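Local coordinates for p800 reaction center core protein (Heliobacterium modesticaldum, PDB 5V8K), which forms the core of a homodimeric photosynthetic reaction center, holding bacteriochlorophyll g and g' pigments and, together with its twin subunit, a [4Fe-4S] cluster, at residues 43-46 / 50-53; 60-65 / 73-78; 511-516 / 594-599. All blocks are in the same frame, centred on the assembly; numbering follows the deposited sequence.

How the contacts relate
Contacts 1 and 2 are neighbours, their centres 11 Å apart. Helices 48-51 and 58-67 follow one another in the chain, and the two contacts share an apolar seam: Leu44 CD1 lies 3.6 Å from Leu75 CD2, and Val53 CG2 lies 3.6 Å from Tyr62 CD1. Contact 3, its centre about 18 Å from that of contact 1, touches neither of the others and joins segments far apart in sequence. Contact 1 is partly buried, whereas contacts 2 and 3 are buried. In each of the first two a hydroxyl takes part in a hydrogen bond across the segments, as donor in contact 1 and as acceptor in contact 2; contact 3 is purely apolar between its segments, with a calcium ion beside it. All three border bacteriochlorophylls.

Contact 1 of 3, residues 43-46 / 50-53; sequences HLSW and TQGV. With GBF (Bacteriochlorophyll g), chain I.
Ser45 OG gives a hydrogen bond to Gly52 O at 2.8 Å and meets that carbonyl almost head-on, the C=O...OG angle being 163°. The serine's chi1 of 61° sets OG between its own backbone N and carbonyl carbon, which aims the hydroxyl across the gap. Gln51 runs alongside. Its CB rests against Ser45 OG at 3.6 Å; from there CG stands beside the backbone N and the extended chain carries the amide on to Trp46. At the tip, OE1 comes to 3.5 Å from Trp46 CB, near the plane of the indole and at its edge, and it also accepts a weak hydrogen bond from Asp47 N. The fold here is a tight excursion after helix 18-39: the chain passes through 43-46, makes the short helix 48-51, and leaves it at Gly52 with positive phi. That return brings Val53 back beside Leu44, whose CD2 packs on Val53 CG1 at 4.3 Å. Helix 58-67 lies against both of these side chains through Ala58 and Tyr62. On the pigment side, His43 NE2 ligates the magnesium of bacteriochlorophyll g at 2.4 Å, while the backbone His43 N donates to the pigment's O1D at 3.2 Å in a nearly straight bond of 171°. Trp46 turns the edge of its six-membered ring to the same pigment, CZ3 lying 3.9 Å from CAA.

Contact 2 of 3, residues 60-65 / 73-78; sequences MFYARL and VALSPD. Unlike the reference sequence in segment 73-78: Val73 (reference Thr). With GBF (Bacteriochlorophyll g), chain J.
The phenol of Tyr62 reaches out of its helix to take a backbone N-H from inside a turn: Leu75 N donates to Tyr62 OH at 2.9 Å, with a fairly straight N-H...O angle of 166°. The hydroxyl in turn bonds to Leu40 O, so two bonds grip this oxygen. Residues 73-76 form a type II beta turn, closed by Ser76 N to Val73 O; the tyrosine engages the N-H of Leu75 in its middle. Its chi1 of -92°, well off a staggered setting, swings the ring over to the turn, where CE2 meets Val73 O edge-on at 3.4 Å and lies 3.8 Å from Ala74 CA. A phenylalanine here would probably leave both Leu75 N and Leu40 O without their mate and set the turn less firmly against the helix. On another side of the same helix, Arg64 NH1 donates to O1A of bacteriochlorophyll g at 2.7 Å, while NE and NH2 bond to further bacteriochlorophylls. Ser76 caps the start of helix 77-97, whose Ala79 touches Tyr62 and Leu65; helix 18-39 packs on Phe61, and helix 234-240 on Tyr62 and Ala63.

Contact 3 of 3, residues 511-516 / 594-599; sequences TAMFSR and MWALAM. With CA (calcium ion), chain B; GB0 (Bacteriochlorophyll g'), chain C.
Met513 packs on Ala596 and Leu597 beside a calcium site, where the end of helix 502-513 meets the last helix of the chain, 575-599, in the part assigned to the photosystem I PsaA/PsaB family. Leu597 O binds the calcium ion at 2.4 Å, joined by Asp460 OD2, Gln509 OE1 and two waters. Since Gln509 sits one helical turn before Met513, the metal and the methionine tie the same two helices together, one by polar ligands and the other by apolar packing. Met513 stands with CG beside its backbone N and runs extended beyond it, so that the thioether tip reaches across to the other helix. There SD lies 4.0 Å from Ala596 CB, and CE sits 3.8 Å from the same CB. The CB of Leu597 points away from 511-516, yet the branch ending in CD2 still reaches it, meeting Met513 CE at 3.7 Å as the two side chains cross obliquely. Helix 520-539 packs on Met513 too, through Ile522 and Leu525. The leucine also borders a bacteriochlorophyll g', the pigment of the P800 pair in heliobacteria. Met594, about one turn earlier, lines that pocket with it, its CG lying 3.6 Å from O2D of the pigment. Leu597 CD2 lies 3.6 Å from the pigment's CMD, and CD1 3.5 Å from its OBD.

Contact 1 of 3, residues 43-46 / 50-53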
loop_
_atom_site.group_PDB
_atom_site.type_symbol
_atom_site.label_atom_id
_atom_site.label_comp_id
_atom_site.label_asym_id
_atom_site.label_seq_id
_atom_site.Cartn_x
_atom_site.Cartn_y
_atom_site.Cartn_z
ATOM N N HIS A 43 -8.695 25.185 18.152
ATOM C CA HIS A 43 -8.565 23.728 18.043
ATOM C C HIS A 43 -8.608 23.048 19.410
ATOM O O HIS A 43 -7.808 22.156 19.696
ATOM C CB HIS A 43 -7.263 23.339 17.329
ATOM C CG HIS A 43 -7.204 23.765 15.906
ATOM N ND1 HIS A 43 -6.345 23.192 15.000
ATOM C CD2 HIS A 43 -7.882 24.724 15.230
ATOM C CE1 HIS A 43 -6.512 23.750 13.819
ATOM N NE2 HIS A 43 -7.422 24.699 13.938
ATOM N N LEU A 44 -9.514 23.496 20.274
ATOM C CA LEU A 44 -9.740 22.848 21.556
ATOM C C LEU A 44 -10.808 21.765 21.445
ATOM O O LEU A 44 -10.609 20.630 21.888
ATOM C CB LEU A 44 -10.152 23.898 22.585
ATOM C CG LEU A 44 -9.253 25.125 22.717
ATOM C CD1 LEU A 44 -9.609 25.964 23.969
ATOM C CD2 LEU A 44 -7.835 24.681 22.782
ATOM N N SER A 45 -11.951 22.141 20.878
ATOM C CA SER A 45 -13.130 21.303 20.667
ATOM C C SER A 45 -14.167 22.164 19.940
ATOM O O SER A 45 -13.927 23.353 19.672
ATOM C CB SER A 45 -13.678 20.746 21.982
ATOM O OG SER A 45 -14.079 21.778 22.853
ATOM N N TRP A 46 -15.299 21.582 19.564
ATOM C CA TRP A 46 -16.348 22.375 18.934
ATOM C C TRP A 46 -16.989 23.334 19.931
ATOM O O TRP A 46 -17.463 24.398 19.539
ATOM C CB TRP A 46 -17.442 21.475 18.337
ATOM C CG TRP A 46 -16.992 20.562 17.250
ATOM C CD1 TRP A 46 -17.056 19.201 17.250
ATOM C CD2 TRP A 46 -16.431 20.940 15.996
ATOM N NE1 TRP A 46 -16.520 18.687 16.065
ATOM C CE2 TRP A 46 -16.143 19.740 15.279
ATOM C CE3 TRP A 46 -16.135 22.176 15.399
ATOM C CZ2 TRP A 46 -15.579 19.746 14.018
ATOM C CZ3 TRP A 46 -15.581 22.178 14.140
ATOM C CH2 TRP A 46 -15.287 20.954 13.463
ATOM N N THR A 50 -18.540 23.170 27.287
ATOM C CA THR A 50 -19.098 21.885 27.666
ATOM C C THR A 50 -18.184 20.716 27.359
ATOM O O THR A 50 -18.242 19.720 28.061
ATOM C CB THR A 50 -20.447 21.656 26.970
ATOM O OG1 THR A 50 -20.278 21.758 25.549
ATOM C CG2 THR A 50 -21.446 22.658 27.402
ATOM N N GLN A 51 -17.325 20.807 26.349
ATOM C CA GLN A 51 -16.528 19.658 25.961
ATOM C C GLN A 51 -15.105 19.690 26.498
ATOM O O GLN A 51 -14.420 18.666 26.444
ATOM C CB GLN A 51 -16.483 19.540 24.435
ATOM C CG GLN A 51 -17.801 19.224 23.734
ATOM C CD GLN A 51 -17.536 18.953 22.275
ATOM O OE1 GLN A 51 -17.609 19.862 21.445
ATOM N NE2 GLN A 51 -17.132 17.701 21.959
ATOM N N GLY A 52 -14.651 20.817 27.015
ATOM C CA GLY A 52 -13.297 20.944 27.510
ATOM C C GLY A 52 -12.325 21.010 26.334
ATOM O O GLY A 52 -12.678 21.422 25.227
ATOM N N VAL A 53 -11.085 20.620 26.591
ATOM C CA VAL A 53 -10.066 20.481 25.562
ATOM C C VAL A 53 -10.017 19.012 25.163
ATOM O O VAL A 53 -9.653 18.157 25.969
ATOM C CB VAL A 53 -8.700 20.968 26.050
ATOM C CG1 VAL A 53 -7.727 20.977 24.871
ATOM C CG2 VAL A 53 -8.818 22.385 26.712
HETATM MG MG GBF I . -8.171 25.474 11.754
HETATM C CHA GBF I . -10.920 26.681 13.507
HETATM C CHB GBF I . -9.839 22.733 11.004
HETATM C CHC GBF I . -5.373 24.638 9.975
HETATM C CHD GBF I . -6.740 28.764 12.193
HETATM N NA GBF I . -9.985 24.854 12.148
HETATM C C1A GBF I . -10.984 25.326 12.899
HETATM C C2A GBF I . -12.256 24.528 13.036
HETATM C C3A GBF I . -11.751 23.226 12.442
HETATM C C4A GBF I . -10.452 23.636 11.807
HETATM C CMA GBF I . -11.473 22.163 13.508
HETATM C CAA GBF I . -13.533 24.998 12.328
HETATM C CBA GBF I . -13.427 25.152 10.814
HETATM C CGA GBF I . -12.721 26.442 10.498
HETATM O O1A GBF I . -13.127 27.461 11.030
HETATM O O2A GBF I . -11.342 26.436 10.044
HETATM N NB GBF I . -7.729 23.910 10.564
HETATM C C1B GBF I . -8.477 22.817 10.429
HETATM C C2B GBF I . -7.772 21.920 9.633
HETATM C C3B GBF I . -6.524 22.491 9.358
HETATM C C4B GBF I . -6.523 23.714 10.021
HETATM C CMB GBF I . -8.312 20.614 9.171
HETATM C CAB GBF I . -5.389 21.983 8.534
HETATM C CBB GBF I . -5.409 20.957 7.718
HETATM N NC GBF I . -6.485 26.498 11.209
HETATM C C1C GBF I . -5.441 26.007 10.542
HETATM C C2C GBF I . -4.165 26.729 10.257
HETATM C C3C GBF I . -4.738 27.899 10.930
HETATM C C4C GBF I . -6.013 27.737 11.459
HETATM C CMC GBF I . -3.025 26.089 11.038
HETATM C CAC GBF I . -4.005 29.190 11.065
HETATM C CBC GBF I . -2.614 29.405 10.504
HETATM N ND GBF I . -8.612 27.283 12.500
HETATM C C1D GBF I . -8.050 28.449 12.749
HETATM C C2D GBF I . -8.732 29.552 13.677
HETATM C C3D GBF I . -9.814 28.681 13.869
HETATM C C4D GBF I . -9.778 27.424 13.224
HETATM C CMD GBF I . -8.311 30.923 14.093
HETATM C CAD GBF I . -10.975 28.614 14.794
HETATM O OBD GBF I . -11.666 29.548 15.314
HETATM C CBD GBF I . -11.767 27.387 14.477
HETATM C CGD GBF I . -11.988 26.532 15.684
HETATM O O1D GBF I . -11.115 26.338 16.491
HETATM O O2D GBF I . -13.249 25.926 15.956
HETATM C CED GBF I . -13.313 25.061 17.090
HETATM C C1 GBF I . -10.721 27.677 9.676
HETATM C C2 GBF I . -10.726 27.769 8.170
HETATM C C3 GBF I . -9.712 27.409 7.358
HETATM C C4 GBF I . -9.943 27.564 5.879
HETATM C C5 GBF I . -8.387 26.854 7.848
HETATM C C6 GBF I . -7.199 27.670 7.377
HETATM C C7 GBF I . -6.031 26.749 7.094
HETATM C C8 GBF I . -4.824 27.278 6.842
HETATM C C9 GBF I . -4.708 28.780 6.888
HETATM C C10 GBF I . -3.631 26.367 6.565
HETATM C C11 GBF I . -2.773 26.907 5.429
HETATM C C12 GBF I . -1.277 26.797 5.724
HETATM C C13 GBF I . -0.415 27.828 5.512
HETATM C C14 GBF I . -0.891 29.152 4.978
HETATM C C15 GBF I . 1.076 27.697 5.790
#

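Contact 2 of 3, residues 60-65 / 73-78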
loop_
_atom_site.group_PDB
_atom_site.type_symbol
_atom_site.label_atom_id
_atom_site.label_comp_id
_atom_site.label_asym_id
_atom_site.label_seq_id
_atom_site.Cartn_x
_atom_site.Cartn_y
_atom_site.Cartn_z
ATOM N N MET A 60 -2.141 18.390 25.075
ATOM C CA MET A 60 -0.834 18.279 25.718
ATOM C C MET A 60 -0.432 19.607 26.343
ATOM O O MET A 60 0.177 19.642 27.415
ATOM C CB MET A 60 0.246 17.799 24.724
ATOM C CG MET A 60 0.205 16.314 24.477
ATOM S SD MET A 60 1.546 15.790 23.426
ATOM C CE MET A 60 0.893 16.241 21.800
ATOM N N PHE A 61 -0.771 20.701 25.680
ATOM C CA PHE A 61 -0.397 22.025 26.170
ATOM C C PHE A 61 -1.248 22.427 27.374
ATOM O O PHE A 61 -0.766 23.121 28.284
ATOM C CB PHE A 61 -0.526 23.046 25.042
ATOM C CG PHE A 61 0.585 22.984 24.073
ATOM C CD1 PHE A 61 0.506 22.144 22.988
ATOM C CD2 PHE A 61 1.728 23.718 24.259
ATOM C CE1 PHE A 61 1.530 22.059 22.089
ATOM C CE2 PHE A 61 2.799 23.626 23.352
ATOM C CZ PHE A 61 2.700 22.803 22.287
ATOM N N TYR A 62 -2.504 21.984 27.408
ATOM C CA TYR A 62 -3.317 22.223 28.595
ATOM C C TYR A 62 -2.865 21.337 29.743
ATOM O O TYR A 62 -2.925 21.763 30.906
ATOM C CB TYR A 62 -4.808 22.006 28.290
ATOM C CG TYR A 62 -5.484 23.306 27.872
ATOM C CD1 TYR A 62 -5.478 23.730 26.550
ATOM C CD2 TYR A 62 -6.097 24.139 28.832
ATOM C CE1 TYR A 62 -6.058 24.933 26.184
ATOM C CE2 TYR A 62 -6.679 25.341 28.484
ATOM C CZ TYR A 62 -6.672 25.727 27.172
ATOM O OH TYR A 62 -7.246 26.907 26.839
ATOM N N ALA A 63 -2.394 20.116 29.443
ATOM C CA ALA A 63 -1.779 19.304 30.487
ATOM C C ALA A 63 -0.581 20.021 31.095
ATOM O O ALA A 63 -0.346 19.905 32.301
ATOM C CB ALA A 63 -1.347 17.926 29.948
ATOM N N ARG A 64 0.158 20.798 30.297
ATOM C CA ARG A 64 1.236 21.603 30.861
ATOM C C ARG A 64 0.701 22.683 31.794
ATOM O O ARG A 64 1.263 22.910 32.877
ATOM C CB ARG A 64 2.085 22.212 29.750
ATOM C CG ARG A 64 2.984 21.147 29.038
ATOM C CD ARG A 64 4.355 21.046 29.736
ATOM N NE ARG A 64 5.241 22.032 29.162
ATOM C CZ ARG A 64 6.025 22.886 29.812
ATOM N NH1 ARG A 64 6.788 23.688 29.093
ATOM N NH2 ARG A 64 6.047 22.980 31.136
ATOM N N LEU A 65 -0.387 23.369 31.403
ATOM C CA LEU A 65 -0.947 24.395 32.285
ATOM C C LEU A 65 -1.271 23.786 33.632
ATOM O O LEU A 65 -0.996 24.377 34.688
ATOM C CB LEU A 65 -2.219 25.009 31.700
ATOM C CG LEU A 65 -2.153 25.861 30.439
ATOM C CD1 LEU A 65 -3.516 26.441 30.168
ATOM C CD2 LEU A 65 -1.160 26.942 30.612
ATOM N N VAL A 73 -8.698 24.920 32.932
ATOM C CA VAL A 73 -9.968 24.918 32.216
ATOM C C VAL A 73 -9.773 25.517 30.830
ATOM O O VAL A 73 -9.018 26.481 30.650
ATOM C CB VAL A 73 -11.041 25.713 32.983
ATOM C CG1 VAL A 73 -12.375 25.600 32.245
ATOM C CG2 VAL A 73 -11.196 25.250 34.358
ATOM N N ALA A 74 -10.471 24.956 29.842
ATOM C CA ALA A 74 -10.427 25.515 28.505
ATOM C C ALA A 74 -10.721 27.005 28.535
ATOM O O ALA A 74 -11.695 27.455 29.158
ATOM C CB ALA A 74 -11.432 24.820 27.605
ATOM N N LEU A 75 -9.846 27.772 27.891
ATOM C CA LEU A 75 -10.009 29.209 27.723
ATOM C C LEU A 75 -10.107 29.935 29.063
ATOM O O LEU A 75 -10.772 30.961 29.168
ATOM C CB LEU A 75 -11.233 29.520 26.843
ATOM C CG LEU A 75 -11.198 28.910 25.427
ATOM C CD1 LEU A 75 -12.496 29.242 24.694
ATOM C CD2 LEU A 75 -10.007 29.436 24.623
ATOM N N SER A 76 -9.441 29.430 30.109
ATOM C CA SER A 76 -9.476 30.110 31.403
ATOM C C SER A 76 -8.735 31.434 31.336
ATOM O O SER A 76 -7.972 31.685 30.398
ATOM C CB SER A 76 -8.836 29.258 32.486
ATOM O OG SER A 76 -7.407 29.242 32.307
ATOM N N PRO A 77 -8.932 32.307 32.338
ATOM C CA PRO A 77 -8.137 33.541 32.365
ATOM C C PRO A 77 -6.639 33.274 32.367
ATOM O O PRO A 77 -5.897 33.995 31.699
ATOM C CB PRO A 77 -8.632 34.257 33.635
ATOM C CG PRO A 77 -10.070 33.761 33.831
ATOM C CD PRO A 77 -10.009 32.303 33.352
ATOM N N ASP A 78 -6.164 32.231 33.052
ATOM C CA ASP A 78 -4.742 31.906 33.001
ATOM C C ASP A 78 -4.314 31.518 31.583
ATOM O O ASP A 78 -3.298 32.004 31.071
ATOM C CB ASP A 78 -4.436 30.752 33.959
ATOM C CG ASP A 78 -4.432 31.156 35.409
ATOM O OD1 ASP A 78 -4.282 32.357 35.729
ATOM O OD2 ASP A 78 -4.536 30.232 36.240
HETATM MG MG GBF J . 6.938 30.500 27.399
HETATM C CHA GBF J . 5.420 27.391 27.978
HETATM C CHB GBF J . 6.317 31.342 30.559
HETATM C CHC GBF J . 8.860 33.266 26.753
HETATM C CHD GBF J . 7.999 29.162 24.235
HETATM N NA GBF J . 5.925 29.657 28.869
HETATM C C1A GBF J . 5.357 28.456 29.038
HETATM C C2A GBF J . 4.949 28.059 30.428
HETATM C C3A GBF J . 4.890 29.443 31.057
HETATM C C4A GBF J . 5.777 30.194 30.098
HETATM C CMA GBF J . 3.478 30.064 31.096
HETATM C CAA GBF J . 5.831 27.104 31.243
HETATM C CBA GBF J . 7.286 27.525 31.283
HETATM C CGA GBF J . 8.021 27.214 30.011
HETATM O O1A GBF J . 7.993 26.103 29.501
HETATM O O2A GBF J . 9.121 28.082 29.697
HETATM N NB GBF J . 7.578 32.051 28.554
HETATM C C1B GBF J . 7.174 32.288 29.815
HETATM C C2B GBF J . 7.801 33.428 30.287
HETATM C C3B GBF J . 8.500 33.968 29.220
HETATM C C4B GBF J . 8.278 33.104 28.115
HETATM C CMB GBF J . 7.723 33.982 31.688
HETATM C CAB GBF J . 9.284 35.214 29.399
HETATM C CBB GBF J . 9.894 35.947 28.508
HETATM N NC GBF J . 8.167 31.055 25.857
HETATM C C1C GBF J . 8.800 32.217 25.725
HETATM C C2C GBF J . 9.556 32.667 24.529
HETATM C C3C GBF J . 9.236 31.376 23.902
HETATM C C4C GBF J . 8.465 30.497 24.664
HETATM C CMC GBF J . 8.859 33.866 23.888
HETATM C CAC GBF J . 9.680 31.007 22.527
HETATM C CBC GBF J . 10.534 31.911 21.657
HETATM N ND GBF J . 6.824 28.806 26.311
HETATM C C1D GBF J . 7.200 28.313 25.136
HETATM C C2D GBF J . 6.802 26.817 24.677
HETATM C C3D GBF J . 6.139 26.645 25.893
HETATM C C4D GBF J . 6.129 27.725 26.816
HETATM C CMD GBF J . 7.053 25.953 23.486
HETATM C CAD GBF J . 5.352 25.556 26.522
HETATM O OBD GBF J . 5.069 24.366 26.191
HETATM C CBD GBF J . 4.789 26.055 27.831
HETATM C CGD GBF J . 3.298 26.021 27.853
HETATM O O1D GBF J . 2.547 26.467 27.002
HETATM O O2D GBF J . 2.661 25.405 28.959
HETATM C CED GBF J . 1.253 25.336 28.756
HETATM C C1 GBF J . 9.662 28.069 28.391
HETATM C C2 GBF J . 10.269 29.418 28.059
HETATM C C3 GBF J . 11.404 29.826 28.623
HETATM C C4 GBF J . 12.067 28.920 29.599
HETATM C C5 GBF J . 11.982 31.188 28.293
HETATM C C6 GBF J . 12.186 32.025 29.556
HETATM C C7 GBF J . 12.667 33.422 29.198
HETATM C C8 GBF J . 13.646 34.053 29.876
HETATM C C9 GBF J . 14.092 35.443 29.474
HETATM C C10 GBF J . 14.346 33.408 31.033
#

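Contact 3 of 3, residues 511-516 / 594-599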
loop_
_atom_site.group_PDB
_atom_site.type_symbol
_atom_site.label_atom_id
_atom_site.label_comp_id
_atom_site.label_asym_id
_atom_site.label_seq_id
_atom_site.Cartn_x
_atom_site.Cartn_y
_atom_site.Cartn_z
ATOM N N THR A 511 -12.395 -0.197 15.342
ATOM C CA THR A 511 -13.769 -0.288 15.816
ATOM C C THR A 511 -14.057 0.788 16.875
ATOM O O THR A 511 -15.085 1.464 16.821
ATOM C CB THR A 511 -14.052 -1.695 16.363
ATOM O OG1 THR A 511 -13.957 -2.625 15.289
ATOM C CG2 THR A 511 -15.469 -1.798 16.944
ATOM N N ALA A 512 -13.123 0.999 17.807
ATOM C CA ALA A 512 -13.299 2.019 18.826
ATOM C C ALA A 512 -13.321 3.422 18.225
ATOM O O ALA A 512 -13.977 4.311 18.775
ATOM C CB ALA A 512 -12.193 1.942 19.868
ATOM N N MET A 513 -12.630 3.632 17.096
ATOM C CA MET A 513 -12.578 4.951 16.469
ATOM C C MET A 513 -13.947 5.418 15.988
ATOM O O MET A 513 -14.180 6.628 15.898
ATOM C CB MET A 513 -11.598 4.965 15.297
ATOM C CG MET A 513 -10.158 4.952 15.688
ATOM S SD MET A 513 -9.134 4.708 14.205
ATOM C CE MET A 513 -7.634 4.004 14.915
ATOM N N PHE A 514 -14.864 4.494 15.680
ATOM C CA PHE A 514 -16.196 4.887 15.241
ATOM C C PHE A 514 -16.961 5.632 16.336
ATOM O O PHE A 514 -17.909 6.369 16.025
ATOM C CB PHE A 514 -17.027 3.664 14.777
ATOM C CG PHE A 514 -16.693 3.208 13.407
ATOM C CD1 PHE A 514 -17.283 3.814 12.300
ATOM C CD2 PHE A 514 -15.736 2.216 13.202
ATOM C CE1 PHE A 514 -16.920 3.446 11.002
ATOM C CE2 PHE A 514 -15.369 1.811 11.904
ATOM C CZ PHE A 514 -15.965 2.412 10.805
ATOM N N SER A 515 -16.581 5.458 17.603
ATOM C CA SER A 515 -17.398 5.957 18.696
ATOM C C SER A 515 -16.694 6.967 19.610
ATOM O O SER A 515 -17.271 7.343 20.619
ATOM C CB SER A 515 -17.935 4.773 19.524
ATOM O OG SER A 515 -16.901 4.189 20.263
ATOM N N ARG A 516 -15.466 7.394 19.308
ATOM C CA ARG A 516 -14.822 8.537 19.946
ATOM C C ARG A 516 -14.743 9.725 18.978
ATOM O O ARG A 516 -14.561 9.556 17.765
ATOM C CB ARG A 516 -13.388 8.218 20.395
ATOM C CG ARG A 516 -13.193 6.890 21.071
ATOM C CD ARG A 516 -13.928 6.882 22.408
ATOM N NE ARG A 516 -13.463 5.757 23.237
ATOM C CZ ARG A 516 -13.937 5.485 24.459
ATOM N NH1 ARG A 516 -14.918 6.221 24.997
ATOM N NH2 ARG A 516 -13.427 4.472 25.143
ATOM N N MET A 594 -1.142 6.155 12.460
ATOM C CA MET A 594 -0.684 5.763 13.784
ATOM C C MET A 594 -1.162 6.754 14.824
ATOM O O MET A 594 -1.490 6.372 15.944
ATOM C CB MET A 594 0.841 5.639 13.797
ATOM C CG MET A 594 1.362 4.482 12.910
ATOM S SD MET A 594 3.143 4.437 12.959
ATOM C CE MET A 594 3.195 3.480 14.410
ATOM N N TRP A 595 -1.229 8.031 14.455
ATOM C CA TRP A 595 -1.795 9.044 15.331
ATOM C C TRP A 595 -3.260 8.736 15.674
ATOM O O TRP A 595 -3.667 8.852 16.826
ATOM C CB TRP A 595 -1.642 10.410 14.693
ATOM C CG TRP A 595 -1.944 11.431 15.721
ATOM C CD1 TRP A 595 -3.126 12.079 15.912
ATOM C CD2 TRP A 595 -1.069 11.853 16.766
ATOM N NE1 TRP A 595 -3.033 12.902 17.007
ATOM C CE2 TRP A 595 -1.776 12.794 17.546
ATOM C CE3 TRP A 595 0.245 11.543 17.108
ATOM C CZ2 TRP A 595 -1.229 13.385 18.660
ATOM C CZ3 TRP A 595 0.798 12.137 18.212
ATOM C CH2 TRP A 595 0.066 13.060 18.978
ATOM N N ALA A 596 -4.049 8.276 14.706
ATOM C CA ALA A 596 -5.392 7.786 15.015
ATOM C C ALA A 596 -5.378 6.738 16.110
ATOM O O ALA A 596 -6.192 6.792 17.036
ATOM C CB ALA A 596 -6.042 7.233 13.763
ATOM N N LEU A 597 -4.459 5.777 16.021
ATOM C CA LEU A 597 -4.302 4.778 17.056
ATOM C C LEU A 597 -3.918 5.395 18.383
ATOM O O LEU A 597 -4.252 4.835 19.434
ATOM C CB LEU A 597 -3.226 3.718 16.660
ATOM C CG LEU A 597 -3.498 2.846 15.457
ATOM C CD1 LEU A 597 -2.242 2.062 15.116
ATOM C CD2 LEU A 597 -4.655 1.944 15.780
ATOM N N ALA A 598 -3.148 6.479 18.368
ATOM C CA ALA A 598 -2.783 7.175 19.603
ATOM C C ALA A 598 -3.922 8.003 20.200
ATOM O O ALA A 598 -3.844 8.388 21.377
ATOM C CB ALA A 598 -1.587 8.083 19.352
ATOM N N MET A 599 -4.987 8.238 19.442
ATOM C CA MET A 599 -6.104 9.054 19.909
ATOM C C MET A 599 -7.184 8.256 20.620
ATOM O O MET A 599 -7.996 8.854 21.352
ATOM C CB MET A 599 -6.724 9.802 18.737
ATOM C CG MET A 599 -5.873 10.963 18.257
ATOM S SD MET A 599 -5.459 12.251 19.487
ATOM C CE MET A 599 -6.992 13.197 19.491
HETATM CA CA CA B . -4.483 3.403 21.304
HETATM C C1 GB0 C . 4.492 -0.038 6.971
HETATM C C2 GB0 C . 4.471 -0.685 8.325
HETATM C C3 GB0 C . 3.522 -1.548 8.589
HETATM C C4 GB0 C . 2.479 -1.902 7.589
HETATM C C5 GB0 C . 3.517 -2.160 9.929
HETATM C C6 GB0 C . 3.522 -3.660 9.810
HETATM N NB GB0 C . -4.935 -0.360 4.658
HETATM N ND GB0 C . -4.507 0.812 8.414
HETATM C C10 GB0 C . 4.501 -5.032 13.280
HETATM C C11 GB0 C . 5.469 -6.184 13.456
HETATM C C12 GB0 C . 5.087 -6.974 14.687
HETATM C C13 GB0 C . 5.999 -7.749 15.292
HETATM C C14 GB0 C . 7.402 -7.813 14.798
HETATM C C15 GB0 C . 5.661 -8.610 16.478
HETATM C C1A GB0 C . -1.874 1.464 6.906
HETATM C C1B GB0 C . -4.208 0.024 3.610
HETATM C C1C GB0 C . -7.310 -1.112 6.481
HETATM C C1D GB0 C . -5.208 0.885 9.512
HETATM C C2A GB0 C . -0.756 2.198 6.198
HETATM C C2B GB0 C . -4.854 -0.407 2.468
HETATM C C2C GB0 C . -8.542 -1.746 7.022
HETATM C C2D GB0 C . -4.653 1.471 10.874
HETATM C C3A GB0 C . -1.333 2.330 4.806
HETATM C C3B GB0 C . -6.009 -1.064 2.826
HETATM C C3C GB0 C . -8.218 -1.129 8.326
HETATM C C3D GB0 C . -3.440 1.712 10.235
HETATM C C4A GB0 C . -2.450 1.336 4.937
HETATM C C4B GB0 C . -6.064 -0.979 4.217
HETATM C C4C GB0 C . -7.080 -0.342 8.376
HETATM C C4D GB0 C . -3.327 1.369 8.851
HETATM C C7 GB0 C . 3.486 -4.224 11.201
HETATM C C8 GB0 C . 4.607 -4.472 11.884
HETATM C C9 GB0 C . 5.938 -4.133 11.294
HETATM C CAA GB0 C . 0.559 1.433 6.199
HETATM C CAB GB0 C . -6.888 -1.672 1.790
HETATM C CAC GB0 C . -9.005 -1.280 9.567
HETATM C CAD GB0 C . -2.154 2.275 10.656
HETATM C CBA GB0 C . 1.690 2.278 5.621
HETATM C CBB GB0 C . -8.118 -2.044 1.919
HETATM C CBC GB0 C . -10.273 -2.099 9.639
HETATM C CBD GB0 C . -1.244 2.273 9.463
HETATM C CED GB0 C . 2.197 1.503 10.753
HETATM C CGA GB0 C . 3.008 1.543 5.699
HETATM C CGD GB0 C . -0.077 1.434 9.827
HETATM C CHA GB0 C . -2.075 1.752 8.345
HETATM C CHB GB0 C . -2.965 0.790 3.794
HETATM C CHC GB0 C . -7.175 -1.479 5.056
HETATM C CHD GB0 C . -6.573 0.348 9.561
HETATM C CMA GB0 C . -1.922 3.715 4.448
HETATM C CMB GB0 C . -4.378 -0.303 1.065
HETATM C CMC GB0 C . -9.776 -1.159 6.327
HETATM C CMD GB0 C . -5.198 1.659 12.225
HETATM N NA GB0 C . -2.941 1.165 6.160
HETATM N NC GB0 C . -6.485 -0.347 7.174
HETATM O O1A GB0 C . 3.675 1.288 4.705
HETATM O O1D GB0 C . -0.071 0.210 9.856
HETATM O O2A GB0 C . 3.367 0.852 6.925
HETATM O O2D GB0 C . 1.086 2.160 10.197
HETATM O OBD GB0 C . -1.713 2.802 11.731
HETATM MG MG GB0 C . -4.784 0.512 6.481
HETATM O O HOH W 1 -4.885 2.080 23.207
HETATM O O HOH W 2 -3.134 4.796 22.909
#